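Local structure of endoglucanase (Acetivibrio cellulolyticus, 5NRM) at residues A[8-13]-A[18-23]; A[12-17]-A[105-110]; A[44-49]-A[111-116]; A[74-79]-A[92-97]; A[119-124]-A[129-134]. The protein is a cellulosomal scaffoldin whose cohesin domain, the part described here, binds a type I dockerin; the full-length protein is probably also a cellulase. All blocks are in the same frame, centred on the assembly; numbering follows the deposited sequence. Where two conformers were deposited one is given.

In the fold
The five contacts lie within one cohesin domain, a β-sandwich. Contacts 3 and 4 are buried between its sheets, with centres about 14 Å apart, and they touch where Tyr48 packs on Leu74 and Val113 on Leu97. Contact 1 joins contact 4 through probable backbone hydrogen bonds of Val22 with Phe94 and Ala95. Contacts 1 and 2 share Gly12 and Asn13, and Lys45 of contact 3 reaches Ser109 and Lys110 of contact 2. Contacts 2 and 5 are on opposite sides of the domain centre, their centres about 31 Å apart. The dockerin chain meets strand 73-79 at contact 4 and Thr120 at contact 5, whereas it does not touch the segments of contacts 1, 2 and 3.

Contact 1: residues A[8-13]-A[18-23]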
# COMPACT_ATOMS: atom_id res chain seq x y z
N ASP A 8 -10.87 -8.62 -5.98
CA ASP A 8 -11.94 -9.59 -6.25
C ASP A 8 -13.32 -8.94 -6.28
O ASP A 8 -13.60 -7.91 -5.66
CB ASP A 8 -11.98 -10.74 -5.25
CG ASP A 8 -10.84 -11.77 -5.41
OD1 ASP A 8 -9.97 -11.67 -6.32
OD2 ASP A 8 -10.86 -12.70 -4.55
N THR A 9 -14.17 -9.61 -7.05
CA THR A 9 -15.60 -9.39 -6.96
C THR A 9 -16.18 -10.53 -6.13
O THR A 9 -16.01 -11.73 -6.52
CB THR A 9 -16.23 -9.40 -8.35
OG1 THR A 9 -15.73 -8.27 -9.09
CG2 THR A 9 -17.74 -9.30 -8.28
N VAL A 10 -16.82 -10.19 -5.00
CA VAL A 10 -17.23 -11.21 -4.04
C VAL A 10 -18.73 -11.02 -3.83
O VAL A 10 -19.25 -9.90 -3.87
CB VAL A 10 -16.51 -11.07 -2.67
CG1 VAL A 10 -14.98 -11.19 -2.83
CG2 VAL A 10 -16.85 -9.79 -2.02
N GLU A 11 -19.41 -12.08 -3.49
CA GLU A 11 -20.83 -11.98 -3.10
C GLU A 11 -20.97 -11.81 -1.59
O GLU A 11 -20.25 -12.41 -0.80
CB GLU A 11 -21.64 -13.22 -3.54
CG GLU A 11 -21.61 -13.38 -5.05
CD GLU A 11 -22.71 -14.33 -5.58
OE1 GLU A 11 -23.30 -15.12 -4.78
OE2 GLU A 11 -22.97 -14.23 -6.82
N GLY A 12 -21.94 -11.00 -1.19
CA GLY A 12 -22.29 -10.97 0.22
C GLY A 12 -23.69 -10.48 0.46
O GLY A 12 -24.35 -10.01 -0.46
N ASN A 13 -24.16 -10.62 1.69
CA ASN A 13 -25.57 -10.33 2.04
C ASN A 13 -25.65 -9.08 2.83
O ASN A 13 -24.93 -8.94 3.79
CB ASN A 13 -26.18 -11.45 2.89
CG ASN A 13 -26.01 -12.80 2.24
OD1 ASN A 13 -25.22 -13.65 2.68
ND2 ASN A 13 -26.63 -12.95 1.10
N VAL A 18 -18.23 -9.37 5.20
CA VAL A 18 -17.62 -9.90 3.96
C VAL A 18 -16.14 -9.53 3.92
O VAL A 18 -15.72 -8.52 4.44
CB VAL A 18 -18.36 -9.26 2.74
CG1 VAL A 18 -18.11 -7.76 2.67
CG2 VAL A 18 -18.05 -9.94 1.41
N VAL A 19 -15.36 -10.40 3.29
CA VAL A 19 -13.93 -10.17 3.05
C VAL A 19 -13.75 -9.97 1.56
O VAL A 19 -14.27 -10.74 0.71
CB VAL A 19 -13.07 -11.35 3.56
CG1 VAL A 19 -11.59 -11.08 3.34
CG2 VAL A 19 -13.38 -11.56 5.03
N VAL A 20 -12.99 -8.94 1.19
CA VAL A 20 -12.66 -8.60 -0.22
C VAL A 20 -11.15 -8.71 -0.40
O VAL A 20 -10.42 -7.88 0.18
CB VAL A 20 -13.12 -7.18 -0.57
CG1 VAL A 20 -12.76 -6.91 -2.02
CG2 VAL A 20 -14.64 -7.04 -0.36
N PRO A 21 -10.71 -9.76 -1.07
CA PRO A 21 -9.25 -9.94 -1.29
C PRO A 21 -8.77 -8.98 -2.37
O PRO A 21 -9.43 -8.70 -3.39
CB PRO A 21 -9.15 -11.42 -1.69
CG PRO A 21 -10.39 -12.07 -1.16
CD PRO A 21 -11.43 -11.03 -1.33
N VAL A 22 -7.54 -8.47 -2.13
CA VAL A 22 -6.73 -7.71 -3.11
C VAL A 22 -5.52 -8.54 -3.43
O VAL A 22 -4.82 -9.03 -2.51
CB VAL A 22 -6.30 -6.36 -2.49
CG1 VAL A 22 -5.46 -5.58 -3.49
CG2 VAL A 22 -7.47 -5.53 -2.00
N LYS A 23 -5.30 -8.79 -4.71
CA LYS A 23 -4.34 -9.82 -5.14
C LYS A 23 -3.28 -9.21 -6.07
O LYS A 23 -3.52 -8.18 -6.74
CB LYS A 23 -5.05 -10.91 -5.89
CG LYS A 23 -6.06 -11.66 -5.04
CD LYS A 23 -6.87 -12.65 -5.86
CE LYS A 23 -6.21 -13.98 -5.72
NZ LYS A 23 -6.95 -14.97 -6.48
O HOH W 1 -9.39 -14.91 -4.41
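Asp8 lies across from Pro21 where strand 9-12 runs against strand 18-23 at 175°, almost exactly antiparallel. The short axes approach no closer than 7.3 Å, a separation too wide for continuous backbone pairing. One backbone bond spans it: Asp8 N donates to Pro21 O over 3.0 Å with an N-H...O angle of 169°. Further on, the backbone of Val10 and Gly12 pairs instead with strand 132-140, at Ala137 and Asn139, and side chains occupy the space toward 18-23.

Val10 fills the middle of this space. Its two methyls diverge: CG1 is anti to its own carbonyl carbon (chi1 -59°) and reaches the proline ring, 3.9 Å from Pro21 CD, while CG2 meets CG2 of Val18 at 3.6 Å and also packs on Val20. At the other end the side chains of Asp8 and Pro21 cross at about a right angle, with Asp8 OD2 lying 3.5 Å from Pro21 CG. The aliphatic part of Lys23 passes next to OD1. Its ammonium stays 4.5 Å from that oxygen, NZ to Asp8 OD1, beyond salt-bridge range. A water links the two groups, donating to Asp8 OD2 at 2.7 Å and accepting from Lys23 NZ at 3.2 Å, so that the two opposite charges are joined through solvent rather than directly.

On its far side strand 17-25 pairs with strand 92-101, where Val19 and Pro21 pack on Asn96. The arrangement is a β-hairpin at the margin of the cohesin jelly-roll sandwich, its two strands drawn apart and joined by valine packing.

Contact 2: residues A[12-17]-A[105-110]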
# COMPACT_ATOMS: atom_id res chain seq x y z
N GLY A 12 -21.94 -11.00 -1.19
CA GLY A 12 -22.29 -10.97 0.22
C GLY A 12 -23.69 -10.48 0.46
O GLY A 12 -24.35 -10.01 -0.46
N ASN A 13 -24.16 -10.62 1.69
CA ASN A 13 -25.57 -10.33 2.04
C ASN A 13 -25.65 -9.08 2.83
O ASN A 13 -24.93 -8.94 3.79
CB ASN A 13 -26.18 -11.45 2.89
CG ASN A 13 -26.01 -12.80 2.24
OD1 ASN A 13 -25.22 -13.65 2.68
ND2 ASN A 13 -26.63 -12.95 1.10
N PRO A 14 -26.61 -8.23 2.53
CA PRO A 14 -26.81 -7.04 3.37
C PRO A 14 -26.97 -7.48 4.81
O PRO A 14 -27.69 -8.47 5.09
CB PRO A 14 -28.07 -6.40 2.79
CG PRO A 14 -27.91 -6.74 1.37
CD PRO A 14 -27.47 -8.19 1.35
N GLY A 15 -26.33 -6.78 5.72
CA GLY A 15 -26.42 -7.13 7.13
C GLY A 15 -25.34 -8.12 7.62
O GLY A 15 -25.38 -8.47 8.81
N SER A 16 -24.53 -8.62 6.72
CA SER A 16 -23.51 -9.60 7.01
C SER A 16 -22.14 -9.00 6.77
O SER A 16 -21.96 -7.96 6.13
CB SER A 16 -23.64 -10.80 6.08
OG SER A 16 -24.82 -11.55 6.37
N SER A 17 -21.13 -9.70 7.27
CA SER A 17 -19.76 -9.29 7.04
C SER A 17 -19.27 -9.94 5.78
O SER A 17 -19.82 -10.96 5.32
CB SER A 17 -18.92 -9.70 8.25
OG SER A 17 -18.92 -11.11 8.33
N ALA A 105 -28.62 -1.82 2.32
CA ALA A 105 -28.17 -1.94 0.96
C ALA A 105 -29.07 -2.91 0.18
O ALA A 105 -29.41 -3.97 0.68
CB ALA A 105 -26.72 -2.37 0.92
N ALA A 106 -29.44 -2.55 -1.05
CA ALA A 106 -30.40 -3.30 -1.83
C ALA A 106 -29.79 -4.57 -2.39
O ALA A 106 -28.71 -4.52 -2.97
CB ALA A 106 -30.91 -2.43 -3.00
N ILE A 107 -30.51 -5.68 -2.26
CA ILE A 107 -30.16 -6.95 -2.93
C ILE A 107 -30.12 -6.77 -4.43
O ILE A 107 -30.97 -6.08 -5.02
CB ILE A 107 -31.13 -8.11 -2.50
CG1 ILE A 107 -30.73 -8.62 -1.10
CG2 ILE A 107 -31.13 -9.29 -3.47
CD1 ILE A 107 -31.48 -7.92 -0.02
N GLY A 108 -29.10 -7.37 -5.02
CA GLY A 108 -28.75 -7.20 -6.42
C GLY A 108 -27.89 -5.97 -6.75
O GLY A 108 -27.38 -5.87 -7.89
N SER A 109 -27.75 -5.01 -5.84
CA SER A 109 -26.87 -3.83 -6.11
C SER A 109 -25.42 -4.19 -5.86
O SER A 109 -25.14 -5.32 -5.46
CB SER A 109 -27.29 -2.63 -5.30
OG SER A 109 -26.96 -2.73 -3.90
N LYS A 110 -24.51 -3.26 -6.20
CA LYS A 110 -23.07 -3.53 -6.11
C LYS A 110 -22.39 -2.42 -5.31
O LYS A 110 -22.77 -1.27 -5.41
CB LYS A 110 -22.35 -3.53 -7.48
CG LYS A 110 -22.99 -4.26 -8.58
CD LYS A 110 -22.94 -5.74 -8.44
CE LYS A 110 -23.49 -6.35 -9.72
NZ LYS A 110 -24.92 -6.78 -9.50
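Ala105 and Pro14 bring together two loops at one end of the cohesin sandwich, each folded into a type II β-turn: Asn13 to Ser16 in one, Ala106 to Ser109 in the other. The carbonyl of Ala105 points at the proline ring, and its O lies 3.2 Å from Pro14 CG and 3.5 Å from Pro14 CB, a close packing of oxygen on ring carbons. The methyl of Ala105 itself packs on Leu140 in strand 132-140.

Ala106 opens the second turn. Its O accepts two bonds from Ser109, one from the backbone N at 3.1 Å and one from the hydroxyl OG at 2.7 Å, the latter in the carbonyl plane and on a lone pair. Ile107 follows, its chain crossing Pro14 at about a right angle. With CG1 anti to its own carbonyl carbon (chi1 -78°), the branch ends with CD1 4.0 Å from Pro14 CG. Gly108 takes the third position of the turn with a positive phi of 84°, and its backbone is hydrogen-bonded to Leu140. Ser109 OG has a further, weak hydrogen bond with Lys45. Lys110 then folds back over the turn, so that its NZ donates to Gly108 O at 3.1 Å from above the carbonyl plane, away from the lone pairs.

Contact 3: residues A[44-49]-A[111-116]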
# COMPACT_ATOMS: atom_id res chain seq x y z
N THR A 44 -21.43 4.09 1.17
CA THR A 44 -22.87 4.12 1.41
C THR A 44 -23.42 2.72 1.61
O THR A 44 -24.53 2.58 2.14
CB THR A 44 -23.63 4.77 0.24
OG1 THR A 44 -23.69 3.90 -0.90
CG2 THR A 44 -23.08 6.11 -0.06
N LYS A 45 -22.63 1.71 1.25
CA LYS A 45 -23.04 0.32 1.38
C LYS A 45 -22.17 -0.54 2.30
O LYS A 45 -22.62 -1.57 2.75
CB LYS A 45 -23.09 -0.31 0.03
CG LYS A 45 -24.10 0.34 -0.91
CD LYS A 45 -24.07 -0.35 -2.27
CE LYS A 45 -24.77 0.52 -3.31
NZ LYS A 45 -25.38 -0.35 -4.31
N LEU A 46 -20.95 -0.10 2.55
CA LEU A 46 -19.98 -0.88 3.27
C LEU A 46 -19.44 -0.07 4.42
O LEU A 46 -19.05 1.10 4.25
CB LEU A 46 -18.81 -1.32 2.40
CG LEU A 46 -19.09 -2.12 1.11
CD1 LEU A 46 -17.81 -2.23 0.31
CD2 LEU A 46 -19.75 -3.49 1.38
N GLU A 47 -19.28 -0.75 5.52
CA GLU A 47 -18.61 -0.20 6.73
C GLU A 47 -17.26 -0.95 6.86
O GLU A 47 -17.24 -2.15 7.08
CB GLU A 47 -19.46 -0.41 7.96
CG GLU A 47 -18.79 0.06 9.25
CD GLU A 47 -19.39 -0.55 10.57
OE1 GLU A 47 -20.14 -1.59 10.65
OE2 GLU A 47 -18.99 0.01 11.64
N TYR A 48 -16.14 -0.22 6.68
CA TYR A 48 -14.82 -0.82 6.90
C TYR A 48 -14.55 -1.14 8.32
O TYR A 48 -14.72 -0.28 9.19
CB TYR A 48 -13.76 0.10 6.35
CG TYR A 48 -12.35 -0.42 6.49
CD1 TYR A 48 -11.89 -1.41 5.64
CD2 TYR A 48 -11.47 0.12 7.45
CE1 TYR A 48 -10.61 -1.85 5.70
CE2 TYR A 48 -10.18 -0.36 7.49
CZ TYR A 48 -9.75 -1.30 6.58
OH TYR A 48 -8.40 -1.66 6.70
N ILE A 49 -14.14 -2.37 8.57
CA ILE A 49 -13.83 -2.83 9.92
C ILE A 49 -12.29 -2.95 10.15
O ILE A 49 -11.72 -2.42 11.13
CB ILE A 49 -14.54 -4.15 10.23
CG1 ILE A 49 -16.07 -3.88 10.13
CG2 ILE A 49 -14.15 -4.70 11.59
CD1 ILE A 49 -16.65 -2.90 11.12
N ALA A 111 -21.43 -2.81 -4.49
CA ALA A 111 -20.59 -1.87 -3.72
C ALA A 111 -19.20 -1.96 -4.33
O ALA A 111 -18.49 -2.93 -4.10
CB ALA A 111 -20.56 -2.20 -2.25
N GLU A 112 -18.82 -0.95 -5.11
CA GLU A 112 -17.53 -0.93 -5.79
C GLU A 112 -16.39 -0.83 -4.78
O GLU A 112 -16.50 -0.13 -3.72
CB GLU A 112 -17.45 0.24 -6.73
CG GLU A 112 -18.36 0.05 -7.94
CD GLU A 112 -18.25 1.13 -8.97
OE1 GLU A 112 -17.50 2.09 -8.71
OE2 GLU A 112 -18.94 0.96 -10.02
N VAL A 113 -15.30 -1.54 -5.08
CA VAL A 113 -14.08 -1.49 -4.29
C VAL A 113 -12.97 -1.38 -5.38
O VAL A 113 -12.85 -2.26 -6.21
CB VAL A 113 -13.83 -2.73 -3.43
CG1 VAL A 113 -12.58 -2.60 -2.59
CG2 VAL A 113 -15.00 -2.98 -2.48
N SER A 114 -12.21 -0.29 -5.36
CA SER A 114 -11.37 0.10 -6.52
C SER A 114 -10.02 0.58 -6.02
O SER A 114 -9.86 1.18 -4.93
CB SER A 114 -12.01 1.26 -7.24
OG SER A 114 -13.32 0.95 -7.60
N ILE A 115 -9.01 0.43 -6.92
CA ILE A 115 -7.76 1.17 -6.71
C ILE A 115 -7.99 2.61 -7.16
O ILE A 115 -8.67 2.83 -8.19
CB ILE A 115 -6.66 0.51 -7.52
CG1 ILE A 115 -6.47 -0.98 -7.17
CG2 ILE A 115 -5.33 1.30 -7.34
CD1 ILE A 115 -6.16 -1.33 -5.72
N SER A 116 -7.48 3.58 -6.40
CA SER A 116 -7.61 4.98 -6.69
C SER A 116 -6.22 5.63 -6.87
O SER A 116 -5.34 5.36 -6.11
CB SER A 116 -8.35 5.67 -5.51
OG SER A 116 -8.51 7.06 -5.74
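Lys45 and Ala111 mark the closest backbone approach, with their CA atoms 6.1 Å apart, and no hydrogen bond joins the two segments: they meet through side chains alone.

The methyl of Ala111 is the meeting point. The fork of Leu46 closes over it, with Leu46 CG 3.7 Å from Ala111 CB and both of its methyls also in contact, CD1 at 3.8 Å and CD2 at 3.9 Å from that same Ala111 CB. This follows from a chi1 of -56°, which sets CG anti to the carbonyl carbon and sends the fork inward. Leu46 CD1 also reaches past the alanine to Val113 CG2 at 4.0 Å, the two side chains crossing at about a right angle. Beside them, the aliphatic part of Lys45 runs along Ala111, its CB 3.9 Å and its CD 4.0 Å from Ala111 CB. The lysine thus contributes hydrocarbon to the packing while its ammonium is held elsewhere, by Lys110 O and, weakly, by Ser109 OG.

Leu46 is further enclosed by Phe99, Ile101 and Val138. Strand 46-53 pairs with strand 92-101 in one sheet of the sandwich; strand 110-116, flanked by strands 34-41 and 132-140, belongs to the facing sheet.

Contact 4: residues A[74-79]-A[92-97]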
# COMPACT_ATOMS: atom_id res chain seq x y z
N LEU A 74 -8.93 3.96 1.89
CA LEU A 74 -7.88 3.22 2.55
C LEU A 74 -6.53 3.50 1.90
O LEU A 74 -6.45 3.66 0.68
CB LEU A 74 -8.15 1.71 2.50
CG LEU A 74 -9.53 1.23 2.91
CD1 LEU A 74 -9.69 -0.26 2.70
CD2 LEU A 74 -9.88 1.65 4.35
N LYS A 75 -5.49 3.48 2.74
CA LYS A 75 -4.10 3.57 2.28
C LYS A 75 -3.42 2.27 2.65
O LYS A 75 -3.59 1.79 3.80
CB LYS A 75 -3.40 4.76 2.96
CG LYS A 75 -4.16 6.07 2.91
CD LYS A 75 -4.36 6.62 1.51
CE LYS A 75 -3.05 6.87 0.79
NZ LYS A 75 -3.09 7.84 -0.33
N VAL A 76 -2.65 1.70 1.71
CA VAL A 76 -2.04 0.42 1.87
C VAL A 76 -0.55 0.60 1.70
O VAL A 76 -0.13 1.33 0.78
CB VAL A 76 -2.57 -0.60 0.91
CG1 VAL A 76 -1.97 -1.98 1.19
CG2 VAL A 76 -4.11 -0.72 1.07
N LEU A 77 0.30 -0.03 2.52
CA LEU A 77 1.73 0.14 2.43
C LEU A 77 2.41 -1.20 2.74
O LEU A 77 2.08 -1.85 3.77
CB LEU A 77 2.19 1.17 3.49
CG LEU A 77 3.71 1.43 3.54
CD1 LEU A 77 4.20 2.09 2.30
CD2 LEU A 77 3.96 2.39 4.69
N PHE A 78 3.45 -1.55 2.00
CA PHE A 78 4.30 -2.70 2.26
C PHE A 78 5.76 -2.30 2.00
O PHE A 78 6.07 -1.62 1.01
CB PHE A 78 3.96 -3.92 1.37
CG PHE A 78 4.95 -5.02 1.41
CD1 PHE A 78 5.02 -5.96 2.49
CD2 PHE A 78 5.91 -5.12 0.43
CE1 PHE A 78 5.99 -6.93 2.52
CE2 PHE A 78 6.89 -6.12 0.44
CZ PHE A 78 6.97 -7.01 1.51
N LEU A 79 6.68 -2.78 2.85
CA LEU A 79 8.10 -2.74 2.56
C LEU A 79 8.78 -3.92 3.20
O LEU A 79 8.49 -4.24 4.37
CB LEU A 79 8.65 -1.43 3.20
CG LEU A 79 10.18 -1.22 3.04
CD1 LEU A 79 10.60 -1.03 1.57
CD2 LEU A 79 10.68 -0.09 3.90
N GLY A 92 -0.74 -14.18 -5.26
CA GLY A 92 -1.86 -14.52 -4.40
C GLY A 92 -2.44 -13.29 -3.75
O GLY A 92 -2.35 -12.17 -4.26
N VAL A 93 -3.04 -13.51 -2.59
CA VAL A 93 -3.72 -12.50 -1.86
C VAL A 93 -2.67 -11.67 -1.12
O VAL A 93 -1.87 -12.16 -0.32
CB VAL A 93 -4.80 -13.09 -0.87
CG1 VAL A 93 -5.45 -11.96 -0.13
CG2 VAL A 93 -5.83 -13.87 -1.61
N PHE A 94 -2.74 -10.39 -1.40
CA PHE A 94 -1.90 -9.36 -0.76
C PHE A 94 -2.56 -8.67 0.43
O PHE A 94 -1.89 -8.30 1.39
CB PHE A 94 -1.53 -8.30 -1.84
CG PHE A 94 -0.66 -7.16 -1.33
CD1 PHE A 94 0.71 -7.35 -1.11
CD2 PHE A 94 -1.17 -5.94 -1.15
CE1 PHE A 94 1.47 -6.26 -0.69
CE2 PHE A 94 -0.43 -4.87 -0.68
CZ PHE A 94 0.90 -5.01 -0.51
N ALA A 95 -3.86 -8.41 0.36
CA ALA A 95 -4.61 -7.83 1.49
C ALA A 95 -6.00 -8.43 1.52
O ALA A 95 -6.59 -8.66 0.46
CB ALA A 95 -4.72 -6.33 1.40
N ASN A 96 -6.53 -8.61 2.72
CA ASN A 96 -7.97 -8.97 2.95
C ASN A 96 -8.64 -7.79 3.61
O ASN A 96 -8.23 -7.43 4.73
CB ASN A 96 -8.03 -10.23 3.82
CG ASN A 96 -7.49 -11.44 3.07
OD1 ASN A 96 -6.44 -12.08 3.50
ND2 ASN A 96 -8.14 -11.78 2.00
N LEU A 97 -9.66 -7.24 2.96
CA LEU A 97 -10.35 -6.11 3.45
C LEU A 97 -11.65 -6.63 4.08
O LEU A 97 -12.44 -7.25 3.41
CB LEU A 97 -10.61 -5.14 2.32
CG LEU A 97 -9.39 -4.67 1.52
CD1 LEU A 97 -9.91 -3.74 0.40
CD2 LEU A 97 -8.33 -4.04 2.42
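Phe94 reaches Val76 and Phe78 from a classic β-bulge: it and Ala95 both face Val22 of the neighbouring strand 17-25. Strands 74-79 and 92-97 lie in facing sheets of the cohesin β-sandwich, their axes 9.5 Å apart at closest, with 140° between their directions; side chains fill the space, and no hydrogen bond crosses the pair.

The ring of Phe94 extends toward the opposite strand because CG is anti to the backbone N (chi1 180°). It is met at its edge, close to its plane, by two aliphatic carbons: Val76 CG1 lies 3.8 Å from Phe94 CE2, and Phe78 CB is 3.8 Å from Phe94 CZ. Phe78 therefore uses the root of its side chain here, while its ring leads off toward Thr58 and Ile88. Phe64 adds an edge-to-face stack with the Phe94 ring. On the other face of strand 73-79, Lys75 and Leu77 pack on Leu60 of the dockerin chain and Leu79 on its Ala17, so one strand serves both the core and the binding surface.

Farther along, two leucines approach tip to tip, with Leu74 CD1 4.0 Å from Leu97 CD2.

Contact 5: residues A[119-124]-A[129-134]; sequences PTFGDS and VVAKVT
The ring of Phe121 is approached obliquely by the methyl of Ala131, with Phe121 CE2 3.9 Å from Ala131 CB, while a water lies at the ring edge, in its plane. Phe3 adds an edge-to-face stack. A chi1 of -64° sets Phe121 CG anti to the carbonyl carbon and turns the ring toward Ala131.

The edge water also bridges the backbones, accepting from Ala131 N at 2.8 Å and donating to Pro119 O at 3.3 Å. A second water does the same one step along: it accepts from Phe121 N at 2.9 Å and donates to Val129 O at 2.6 Å. One direct bond remains, from Val129 N to Phe121 O over 2.9 Å; it is fairly straight at the hydrogen (164°), but the donor stands 36° out of the carbonyl plane.

In the cohesin sandwich, strand 132-140 pairs with 110-116, and just beyond that pairing 118-122 parts from it, the segments here running roughly antiparallel with water wedged between them. Strand 118-122 pairs on its other side with 34-41, and Thr120 packs on Asn12 of the dockerin chain.

Where the segments come together again, Val129 CG2 rests 3.9 Å from Asp123 CB. The carboxylate of Asp123 is engaged in the connecting loop, OD1 hydrogen-bonding Thr125 OG1 and Thr127 N. At the opposite end Pro119 CG touches Val133 CG2 at 4.2 Å.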
# COMPACT_ATOMS: atom_id res chain seq x y z
N PRO A 119 -0.79 3.55 -8.25
CA PRO A 119 -0.15 2.62 -7.37
C PRO A 119 1.34 2.49 -7.71
O PRO A 119 1.74 2.69 -8.87
CB PRO A 119 -0.89 1.33 -7.66
CG PRO A 119 -1.34 1.40 -9.03
CD PRO A 119 -1.48 2.85 -9.38
N THR A 120 2.14 2.28 -6.67
CA THR A 120 3.54 2.03 -6.86
C THR A 120 4.00 0.70 -6.27
O THR A 120 3.64 0.36 -5.15
CB THR A 120 4.40 3.16 -6.30
OG1 THR A 120 4.04 4.38 -6.96
CG2 THR A 120 5.93 2.88 -6.45
N PHE A 121 4.72 -0.06 -7.10
CA PHE A 121 5.41 -1.30 -6.68
C PHE A 121 6.83 -1.24 -7.07
O PHE A 121 7.17 -0.76 -8.19
CB PHE A 121 4.76 -2.50 -7.36
CG PHE A 121 3.35 -2.71 -6.94
CD1 PHE A 121 3.03 -3.48 -5.84
CD2 PHE A 121 2.34 -2.11 -7.67
CE1 PHE A 121 1.71 -3.63 -5.46
CE2 PHE A 121 1.01 -2.27 -7.29
CZ PHE A 121 0.70 -3.03 -6.19
N GLY A 122 7.68 -1.59 -6.13
CA GLY A 122 9.09 -1.72 -6.43
C GLY A 122 9.56 -3.10 -6.29
O GLY A 122 9.18 -3.77 -5.31
N ASP A 123 10.37 -3.57 -7.24
CA ASP A 123 10.98 -4.89 -7.11
C ASP A 123 12.15 -4.92 -6.12
O ASP A 123 12.40 -3.92 -5.45
CB ASP A 123 11.23 -5.50 -8.47
CG ASP A 123 12.44 -4.92 -9.17
OD1 ASP A 123 13.24 -4.12 -8.60
OD2 ASP A 123 12.60 -5.28 -10.37
N SER A 124 12.88 -6.05 -6.06
CA SER A 124 13.92 -6.18 -5.02
C SER A 124 15.16 -5.27 -5.35
O SER A 124 16.02 -5.12 -4.47
CB SER A 124 14.35 -7.64 -4.83
OG SER A 124 14.85 -8.20 -6.03
N VAL A 129 7.66 -1.42 -10.95
CA VAL A 129 6.96 -2.47 -11.69
C VAL A 129 5.56 -1.95 -11.95
O VAL A 129 4.83 -1.73 -10.97
CB VAL A 129 6.79 -3.77 -10.89
CG1 VAL A 129 6.31 -4.87 -11.87
CG2 VAL A 129 8.05 -4.15 -10.18
N VAL A 130 5.19 -1.76 -13.21
CA VAL A 130 3.90 -1.15 -13.48
C VAL A 130 2.83 -2.30 -13.41
O VAL A 130 2.96 -3.29 -14.11
CB VAL A 130 3.86 -0.55 -14.86
CG1 VAL A 130 2.51 0.10 -15.10
CG2 VAL A 130 5.03 0.41 -15.14
N ALA A 131 1.75 -2.13 -12.61
CA ALA A 131 0.69 -3.11 -12.48
C ALA A 131 -0.50 -2.76 -13.41
O ALA A 131 -0.91 -1.58 -13.51
CB ALA A 131 0.21 -3.16 -11.04
N LYS A 132 -1.02 -3.77 -14.10
CA LYS A 132 -2.38 -3.68 -14.73
C LYS A 132 -3.39 -3.78 -13.58
O LYS A 132 -3.32 -4.70 -12.80
CB LYS A 132 -2.61 -4.80 -15.75
CG LYS A 132 -4.04 -4.90 -16.37
CD LYS A 132 -4.22 -4.27 -17.73
CE LYS A 132 -5.70 -3.97 -18.01
NZ LYS A 132 -6.26 -2.93 -17.06
N VAL A 133 -4.28 -2.79 -13.49
CA VAL A 133 -5.26 -2.75 -12.42
C VAL A 133 -6.62 -3.34 -12.88
O VAL A 133 -7.15 -2.99 -13.92
CB VAL A 133 -5.44 -1.32 -11.93
CG1 VAL A 133 -6.64 -1.17 -10.98
CG2 VAL A 133 -4.17 -0.81 -11.30
N THR A 134 -7.24 -4.18 -12.03
CA THR A 134 -8.61 -4.61 -12.25
C THR A 134 -9.36 -4.36 -10.94
O THR A 134 -8.96 -4.83 -9.87
CB THR A 134 -8.68 -6.11 -12.59
OG1 THR A 134 -7.86 -6.33 -13.74
CG2 THR A 134 -10.14 -6.55 -12.82
O HOH W 2 1.75 -0.01 -10.71
O HOH W 3 4.61 0.67 -9.94